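PDB 2YEQ: alkaline phosphatase D from Bacillus subtilis, which hydrolyses phosphate esters, acting as a secreted phosphodiesterase and alkaline phosphatase with iron and calcium in its active site. Local coordinates for residues I433-C445 against K453-P465. Residues are numbered along the deposited sequence; the frame is centred on the assembly and turned at random.
Sequences IQFFNDYRGYVRC and KADYRVMPFVTEP. With PE5 (3,6,9,12,15,18,21,24-octaoxahexacosan-1-ol), chain H.
R444 runs extended through chi1 and chi2, then bends at chi3 (66°), turning its guanidinium edge-on to D455 and one face against R457. The offset stack, planes 24° apart, puts R457 CD over the middle of the R444 guanidinium and R444 NH1 above the R457 rim. R444 NH2 forms a salt bridge to D455 OD2 (2.8 Å) from above the carboxylate plane; a water joins that oxygen to R444 O, and S474 OG hydrogen-bonds to D455 OD1. E141 pairs with both arginines and accepts the Y442 hydroxyl. CB of R457 sits over the Y442 ring, 4.0 Å from its centroid. An alanine in place of R444 is likely to leave D455 OD2 without its cationic mate and R457 without its stacking partner. Beneath, the antiparallel hairpin of strands 440-448 and 451-459 pairs R444 with D455 through two backbone hydrogen bonds. On the other face, F435 of strand 433-437, in the second sheet of the calcineurin-like sandwich, presents its edge to the Y456 ring, CE2 3.6 Å from CG. The hairpin separates an apolar face, F435 and Y456 meeting between the sheets, from one where D455 and E141 probably offset the charge of the two close arginines.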
loop_
_atom_site.group_PDB
_atom_site.type_symbol
_atom_site.label_atom_id
_atom_site.label_comp_id
_atom_site.label_asym_id
_atom_site.label_seq_id
_atom_site.Cartn_x
_atom_site.Cartn_y
_atom_site.Cartn_z
ATOM N N ILE A 433 0.192 -19.796 -10.905
ATOM C CA ILE A 433 0.291 -18.415 -11.309
ATOM C C ILE A 433 -0.336 -18.237 -12.706
ATOM O O ILE A 433 0.109 -18.830 -13.691
ATOM C CB ILE A 433 1.763 -17.888 -11.307
ATOM C CG1 ILE A 433 2.406 -18.011 -9.911
ATOM C CG2 ILE A 433 1.793 -16.419 -11.733
ATOM C CD1 ILE A 433 3.806 -17.358 -9.756
ATOM N N GLN A 434 -1.319 -17.353 -12.781
ATOM C CA GLN A 434 -2.149 -17.201 -13.974
ATOM C C GLN A 434 -1.816 -15.970 -14.803
ATOM O O GLN A 434 -2.332 -15.827 -15.914
ATOM C CB GLN A 434 -3.615 -17.106 -13.546
ATOM C CG GLN A 434 -4.107 -18.291 -12.743
ATOM C CD GLN A 434 -3.933 -19.579 -13.524
ATOM O OE1 GLN A 434 -4.397 -19.674 -14.659
ATOM N NE2 GLN A 434 -3.208 -20.547 -12.950
ATOM N N PHE A 435 -0.967 -15.075 -14.285
ATOM C CA PHE A 435 -0.762 -13.779 -14.932
ATOM C C PHE A 435 0.559 -13.126 -14.526
ATOM O O PHE A 435 0.924 -13.203 -13.374
ATOM C CB PHE A 435 -1.917 -12.861 -14.542
ATOM C CG PHE A 435 -1.852 -11.471 -15.163
ATOM C CD1 PHE A 435 -1.866 -11.302 -16.533
ATOM C CD2 PHE A 435 -1.828 -10.344 -14.358
ATOM C CE1 PHE A 435 -1.841 -10.039 -17.095
ATOM C CE2 PHE A 435 -1.791 -9.052 -14.920
ATOM C CZ PHE A 435 -1.793 -8.901 -16.267
ATOM N N PHE A 436 1.258 -12.534 -15.492
ATOM C CA PHE A 436 2.354 -11.619 -15.232
ATOM C C PHE A 436 2.245 -10.438 -16.189
ATOM O O PHE A 436 1.956 -10.631 -17.368
ATOM C CB PHE A 436 3.744 -12.259 -15.439
ATOM C CG PHE A 436 4.873 -11.280 -15.265
ATOM C CD1 PHE A 436 5.292 -10.934 -13.992
ATOM C CD2 PHE A 436 5.457 -10.660 -16.357
ATOM C CE1 PHE A 436 6.288 -9.999 -13.783
ATOM C CE2 PHE A 436 6.463 -9.711 -16.181
ATOM C CZ PHE A 436 6.892 -9.383 -14.877
ATOM N N ASN A 437 2.516 -9.234 -15.679
ATOM C CA ASN A 437 2.709 -8.033 -16.476
ATOM C C ASN A 437 3.673 -7.058 -15.780
ATOM O O ASN A 437 3.706 -7.008 -14.557
ATOM C CB ASN A 437 1.360 -7.350 -16.698
ATOM C CG ASN A 437 1.441 -6.230 -17.688
ATOM O OD1 ASN A 437 1.652 -6.441 -18.906
ATOM N ND2 ASN A 437 1.295 -5.032 -17.197
ATOM N N ASP A 438 4.442 -6.281 -16.539
ATOM C CA ASP A 438 5.457 -5.387 -15.917
ATOM C C ASP A 438 5.349 -3.917 -16.345
ATOM O O ASP A 438 6.352 -3.251 -16.502
ATOM C CB ASP A 438 6.865 -5.916 -16.203
ATOM C CG ASP A 438 7.931 -5.271 -15.340
ATOM O OD1 ASP A 438 7.607 -4.803 -14.224
ATOM O OD2 ASP A 438 9.084 -5.219 -15.821
ATOM N N TYR A 439 4.120 -3.432 -16.524
ATOM C CA TYR A 439 3.851 -2.004 -16.715
ATOM C C TYR A 439 3.360 -1.416 -15.400
ATOM O O TYR A 439 2.757 -2.103 -14.598
ATOM C CB TYR A 439 2.764 -1.792 -17.768
ATOM C CG TYR A 439 3.156 -2.199 -19.183
ATOM C CD1 TYR A 439 4.294 -1.716 -19.768
ATOM C CD2 TYR A 439 2.338 -3.058 -19.933
ATOM C CE1 TYR A 439 4.642 -2.082 -21.051
ATOM C CE2 TYR A 439 2.674 -3.428 -21.212
ATOM C CZ TYR A 439 3.812 -2.936 -21.761
ATOM O OH TYR A 439 4.158 -3.298 -23.037
ATOM N N ARG A 440 3.566 -0.115 -15.224
ATOM C CA ARG A 440 3.115 0.584 -14.023
ATOM C C ARG A 440 1.613 0.837 -14.057
ATOM O O ARG A 440 0.979 0.852 -15.126
ATOM C CB ARG A 440 3.874 1.897 -13.859
ATOM C CG ARG A 440 5.393 1.802 -14.011
ATOM C CD ARG A 440 6.047 1.146 -12.797
ATOM N NE ARG A 440 5.829 -0.304 -12.716
ATOM C CZ ARG A 440 6.323 -1.218 -13.540
ATOM N NH1 ARG A 440 7.078 -0.880 -14.573
ATOM N NH2 ARG A 440 6.058 -2.504 -13.316
ATOM N N GLY A 441 1.039 1.036 -12.887
ATOM C CA GLY A 441 -0.380 1.288 -12.746
ATOM C C GLY A 441 -0.871 0.881 -11.369
ATOM O O GLY A 441 -0.196 1.091 -10.347
ATOM N N TYR A 442 -2.046 0.275 -11.352
ATOM C CA TYR A 442 -2.735 -0.094 -10.128
ATOM C C TYR A 442 -3.802 -1.119 -10.480
ATOM O O TYR A 442 -3.948 -1.478 -11.638
ATOM C CB TYR A 442 -3.381 1.125 -9.448
ATOM C CG TYR A 442 -4.405 1.870 -10.289
ATOM C CD1 TYR A 442 -5.757 1.509 -10.285
ATOM C CD2 TYR A 442 -4.020 2.933 -11.071
ATOM C CE1 TYR A 442 -6.689 2.200 -11.062
ATOM C CE2 TYR A 442 -4.916 3.627 -11.840
ATOM C CZ TYR A 442 -6.247 3.252 -11.851
ATOM O OH TYR A 442 -7.117 3.984 -12.621
ATOM N N VAL A 443 -4.478 -1.635 -9.473
ATOM C CA VAL A 443 -5.457 -2.712 -9.639
ATOM C C VAL A 443 -6.797 -2.218 -9.151
ATOM O O VAL A 443 -6.906 -1.564 -8.110
ATOM C CB VAL A 443 -5.036 -4.012 -8.887
ATOM C CG1 VAL A 443 -6.058 -5.097 -9.089
ATOM C CG2 VAL A 443 -3.649 -4.458 -9.334
ATOM N N ARG A 444 -7.833 -2.441 -9.965
ATOM C CA ARG A 444 -9.196 -2.075 -9.592
ATOM C C ARG A 444 -10.037 -3.329 -9.353
ATOM O O ARG A 444 -10.119 -4.198 -10.221
ATOM C CB ARG A 444 -9.834 -1.250 -10.728
ATOM C CG ARG A 444 -11.246 -0.785 -10.438
ATOM C CD ARG A 444 -11.813 0.018 -11.625
ATOM N NE ARG A 444 -11.977 -0.817 -12.797
ATOM C CZ ARG A 444 -12.021 -0.401 -14.066
ATOM N NH1 ARG A 444 -11.921 0.882 -14.391
ATOM N NH2 ARG A 444 -12.179 -1.290 -15.033
ATOM N N CYS A 445 -10.665 -3.420 -8.192
ATOM C CA CYS A 445 -11.440 -4.596 -7.846
ATOM C C CYS A 445 -12.939 -4.258 -7.785
ATOM O O CYS A 445 -13.331 -3.253 -7.203
ATOM C CB CYS A 445 -10.958 -5.194 -6.525
ATOM S SG CYS A 445 -9.286 -5.955 -6.699
ATOM N N LYS A 453 -13.918 -9.592 -9.255
ATOM C CA LYS A 453 -13.203 -9.242 -10.465
ATOM C C LYS A 453 -12.059 -8.273 -10.163
ATOM O O LYS A 453 -12.254 -7.304 -9.425
ATOM C CB LYS A 453 -14.145 -8.597 -11.479
ATOM C CG LYS A 453 -13.434 -8.106 -12.725
ATOM C CD LYS A 453 -14.340 -8.105 -13.961
ATOM C CE LYS A 453 -15.516 -7.236 -13.786
ATOM N NZ LYS A 453 -16.262 -6.983 -15.098
ATOM N N ALA A 454 -10.903 -8.553 -10.750
ATOM C CA ALA A 454 -9.722 -7.711 -10.660
ATOM C C ALA A 454 -9.352 -7.264 -12.048
ATOM O O ALA A 454 -9.117 -8.100 -12.923
ATOM C CB ALA A 454 -8.544 -8.495 -10.025
ATOM N N ASP A 455 -9.294 -5.947 -12.248
ATOM C CA ASP A 455 -8.769 -5.340 -13.460
ATOM C C ASP A 455 -7.389 -4.732 -13.226
ATOM O O ASP A 455 -7.228 -3.908 -12.319
ATOM C CB ASP A 455 -9.705 -4.202 -13.909
ATOM C CG ASP A 455 -11.148 -4.678 -14.212
ATOM O OD1 ASP A 455 -11.328 -5.820 -14.680
ATOM O OD2 ASP A 455 -12.101 -3.897 -13.978
ATOM N N TYR A 456 -6.420 -5.084 -14.067
ATOM C CA TYR A 456 -5.081 -4.538 -13.985
ATOM C C TYR A 456 -4.986 -3.333 -14.898
ATOM O O TYR A 456 -5.014 -3.454 -16.121
ATOM C CB TYR A 456 -4.037 -5.596 -14.340
ATOM C CG TYR A 456 -3.943 -6.672 -13.267
ATOM C CD1 TYR A 456 -4.888 -7.719 -13.200
ATOM C CD2 TYR A 456 -2.941 -6.638 -12.304
ATOM C CE1 TYR A 456 -4.812 -8.702 -12.191
ATOM C CE2 TYR A 456 -2.855 -7.616 -11.303
ATOM C CZ TYR A 456 -3.788 -8.635 -11.245
ATOM O OH TYR A 456 -3.683 -9.595 -10.244
ATOM N N ARG A 457 -4.880 -2.161 -14.284
ATOM C CA ARG A 457 -4.934 -0.892 -15.000
ATOM C C ARG A 457 -3.539 -0.345 -15.164
ATOM O O ARG A 457 -2.933 0.079 -14.179
ATOM C CB ARG A 457 -5.791 0.094 -14.205
ATOM C CG ARG A 457 -7.125 -0.450 -13.743
ATOM C CD ARG A 457 -8.186 -0.346 -14.867
ATOM N NE ARG A 457 -8.643 1.025 -15.042
ATOM C CZ ARG A 457 -8.915 1.625 -16.206
ATOM N NH1 ARG A 457 -8.797 0.996 -17.365
ATOM N NH2 ARG A 457 -9.329 2.881 -16.202
ATOM N N VAL A 458 -3.022 -0.344 -16.389
ATOM C CA VAL A 458 -1.620 -0.045 -16.613
ATOM C C VAL A 458 -1.346 0.964 -17.735
ATOM O O VAL A 458 -2.244 1.316 -18.517
ATOM C CB VAL A 458 -0.845 -1.367 -16.874
ATOM C CG1 VAL A 458 -1.144 -2.374 -15.769
ATOM C CG2 VAL A 458 -1.206 -1.950 -18.242
ATOM N N MET A 459 -0.109 1.445 -17.779
ATOM C CA MET A 459 0.342 2.454 -18.721
ATOM C C MET A 459 1.631 1.999 -19.365
ATOM O O MET A 459 2.414 1.296 -18.733
ATOM C CB MET A 459 0.609 3.788 -18.002
ATOM C CG MET A 459 -0.565 4.348 -17.245
ATOM S SD MET A 459 -0.122 5.701 -16.114
ATOM C CE MET A 459 1.013 4.830 -14.993
ATOM N N PRO A 460 1.894 2.425 -20.608
ATOM C CA PRO A 460 3.135 2.054 -21.253
ATOM C C PRO A 460 4.403 2.692 -20.649
ATOM O O PRO A 460 5.485 2.137 -20.826
ATOM C CB PRO A 460 2.944 2.549 -22.692
ATOM C CG PRO A 460 1.868 3.573 -22.607
ATOM C CD PRO A 460 0.969 3.078 -21.555
ATOM N N PHE A 461 4.289 3.846 -19.987
ATOM C CA PHE A 461 5.479 4.570 -19.496
ATOM C C PHE A 461 5.108 5.538 -18.380
ATOM O O PHE A 461 3.954 5.922 -18.250
ATOM C CB PHE A 461 6.219 5.307 -20.639
ATOM C CG PHE A 461 5.358 6.327 -21.377
ATOM C CD1 PHE A 461 5.140 7.597 -20.845
ATOM C CD2 PHE A 461 4.750 6.003 -22.583
ATOM C CE1 PHE A 461 4.335 8.543 -21.506
ATOM C CE2 PHE A 461 3.941 6.938 -23.257
ATOM C CZ PHE A 461 3.738 8.213 -22.712
ATOM N N VAL A 462 6.105 5.876 -17.566
ATOM C CA VAL A 462 5.984 6.866 -16.491
ATOM C C VAL A 462 7.145 7.885 -16.531
ATOM O O VAL A 462 7.135 8.851 -15.770
ATOM C CB VAL A 462 5.905 6.198 -15.068
ATOM C CG1 VAL A 462 4.659 5.381 -14.915
ATOM C CG2 VAL A 462 7.144 5.347 -14.760
ATOM N N THR A 463 8.117 7.699 -17.416
ATOM C CA THR A 463 9.283 8.576 -17.491
ATOM C C THR A 463 8.939 9.933 -18.142
ATOM O O THR A 463 9.707 10.883 -18.027
ATOM C CB THR A 463 10.461 7.914 -18.262
ATOM O OG1 THR A 463 9.998 7.376 -19.514
ATOM C CG2 THR A 463 11.094 6.803 -17.446
ATOM N N GLU A 464 7.802 9.981 -18.839
ATOM C CA GLU A 464 7.193 11.218 -19.332
ATOM C C GLU A 464 5.781 11.273 -18.780
ATOM O O GLU A 464 5.141 10.237 -18.603
ATOM C CB GLU A 464 7.104 11.237 -20.859
ATOM C CG GLU A 464 8.379 10.918 -21.596
ATOM C CD GLU A 464 9.490 11.930 -21.337
ATOM O OE1 GLU A 464 9.206 13.100 -21.003
ATOM O OE2 GLU A 464 10.666 11.547 -21.472
ATOM N N PRO A 465 5.289 12.466 -18.465
ATOM C CA PRO A 465 3.887 12.607 -18.089
ATOM C C PRO A 465 2.962 12.233 -19.252
ATOM O O PRO A 465 3.393 12.243 -20.411
ATOM C CB PRO A 465 3.742 14.100 -17.776
ATOM C CG PRO A 465 5.083 14.657 -17.793
ATOM C CD PRO A 465 5.954 13.767 -18.579
HETATM C C48 PE5 H . -15.057 -3.238 -14.721
HETATM C C50 PE5 H . -16.552 -3.437 -14.917
HETATM O O1 PE5 H . -16.959 -4.649 -14.269
HETATM C C1 PE5 H . -18.207 -4.593 -13.574
HETATM C C2 PE5 H . -18.377 -5.785 -12.630
HETATM O O2 PE5 H . -19.076 -6.845 -13.281
HETATM C C3 PE5 H . -18.908 -8.166 -12.749
HETATM C C4 PE5 H . -19.482 -9.166 -13.753
HETATM O O3 PE5 H . -18.453 -9.932 -14.403
HETATM C C5 PE5 H . -18.359 -9.627 -15.794
HETATM C C6 PE5 H . -17.296 -10.410 -16.532
HETATM O O4 PE5 H . -16.897 -9.671 -17.693
HETATM C C7 PE5 H . -15.712 -8.913 -17.488
HETATM C C8 PE5 H . -15.460 -7.876 -18.556
HETATM O O5 PE5 H . -14.763 -6.765 -17.972
HETATM C C9 PE5 H . -13.365 -6.847 -18.237
HETATM O O HOH W 1 4.790 1.499 -17.313
HETATM O O HOH W 2 -12.888 -3.943 -11.505
#